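Local coordinates for ATP-dependent Clp protease adapter protein CLPS1, chloroplastic (Arabidopsis thaliana, PDB 7D34) that acts as a small chloroplast adapter of the ClpS family, binding N-degron peptides and probably selecting substrates for delivery to the ClpC chaperones of the plastid Clp protease, at residues Q22-M25 against K26-G30. Numbering follows the deposited sequence.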
# COMPACT_ATOMS: atom_id res chain seq x y z
N GLN A 22 -5.75 9.23 -13.55
CA GLN A 22 -6.99 9.96 -13.82
C GLN A 22 -8.20 9.30 -13.17
O GLN A 22 -9.07 9.99 -12.63
CB GLN A 22 -7.20 10.12 -15.32
CG GLN A 22 -6.13 10.96 -15.98
CD GLN A 22 -6.14 10.90 -17.50
OE1 GLN A 22 -6.80 10.06 -18.10
NE2 GLN A 22 -5.43 11.83 -18.12
N VAL A 23 -8.29 7.97 -13.25
CA VAL A 23 -9.41 7.27 -12.63
C VAL A 23 -9.41 7.51 -11.12
O VAL A 23 -10.46 7.79 -10.52
CB VAL A 23 -9.33 5.77 -12.94
CG1 VAL A 23 -10.42 5.01 -12.18
CG2 VAL A 23 -9.48 5.50 -14.42
N LEU A 24 -8.25 7.37 -10.47
CA LEU A 24 -8.21 7.60 -9.04
C LEU A 24 -8.75 8.98 -8.70
O LEU A 24 -9.54 9.15 -7.76
CB LEU A 24 -6.80 7.46 -8.49
CG LEU A 24 -6.26 6.02 -8.47
CD1 LEU A 24 -4.76 5.94 -8.24
CD2 LEU A 24 -7.05 5.20 -7.44
N MET A 25 -8.32 9.99 -9.45
CA MET A 25 -8.80 11.34 -9.19
C MET A 25 -10.29 11.47 -9.42
O MET A 25 -10.98 12.19 -8.70
CB MET A 25 -8.09 12.35 -10.10
CG MET A 25 -6.60 12.37 -10.06
SD MET A 25 -6.04 13.56 -8.87
CE MET A 25 -6.54 15.07 -9.63
N LYS A 26 -10.81 10.75 -10.41
CA LYS A 26 -12.23 10.85 -10.74
C LYS A 26 -13.11 10.35 -9.61
O LYS A 26 -14.02 11.06 -9.17
CB LYS A 26 -12.53 10.08 -12.03
CG LYS A 26 -14.00 10.23 -12.45
CD LYS A 26 -14.29 9.90 -13.93
CE LYS A 26 -14.34 8.40 -14.16
NZ LYS A 26 -14.23 8.07 -15.63
N VAL A 27 -12.86 9.13 -9.14
CA VAL A 27 -13.83 8.46 -8.27
C VAL A 27 -13.59 8.57 -6.78
O VAL A 27 -14.55 8.40 -6.01
CB VAL A 27 -13.96 6.97 -8.66
CG1 VAL A 27 -14.42 6.87 -10.11
CG2 VAL A 27 -12.67 6.19 -8.48
N ILE A 28 -12.36 8.80 -6.34
CA ILE A 28 -12.02 8.75 -4.91
C ILE A 28 -12.16 10.15 -4.34
O ILE A 28 -11.44 11.06 -4.79
CB ILE A 28 -10.60 8.20 -4.69
CG1 ILE A 28 -10.47 6.81 -5.29
CG2 ILE A 28 -10.27 8.17 -3.20
CD1 ILE A 28 -11.42 5.79 -4.67
N PRO A 29 -13.04 10.37 -3.37
CA PRO A 29 -13.16 11.70 -2.76
C PRO A 29 -11.85 12.15 -2.11
O PRO A 29 -11.15 11.36 -1.48
CB PRO A 29 -14.27 11.51 -1.72
CG PRO A 29 -15.03 10.26 -2.15
CD PRO A 29 -14.00 9.40 -2.80
N GLY A 30 -11.54 13.43 -2.31
CA GLY A 30 -10.40 14.07 -1.68
C GLY A 30 -9.07 13.79 -2.33
O GLY A 30 -8.04 14.14 -1.76
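With chi1 of V27 at -60°, CG1 lies anti to its own carbonyl carbon and CG2 falls between backbone N and C, which brings CG2 to within 3.4 Å of the carbonyl oxygen of V23. The same methyl comes alongside CG1 of V23, 4.5 Å away, one turn back. I28 takes a similar first torsion (-58°); its CG1 thereby lies 3.5 Å from the L24 carbonyl oxygen and 4.3 Å from L24 CD2, a loose apolar contact between two buried side chains. Three successive i to i+4 backbone hydrogen bonds hold this turn: K26 N to Q22 O, V27 N to V23 O (3.1 Å, the straightest at 161°) and I28 N to L24 O (3.2 Å). The last is made by the residue at which the backbone leaves helical geometry. K26 CB lies beside the carbonyl oxygens of V23 (3.4 Å) and Q22; the chain then runs away from 22-25, and NZ is hydrogen-bonded to N69 OD1 outside the turn. In this last turn of helix 17-27 of the ClpS domain, the L24 side chain is about 7 Å from the bound phenylalanine. V27 packs against Q65 and L66 of helix 56-68, while L24 reaches A36 and I39 of helix 33-46 and, together with I28, V51 of strand 48-54.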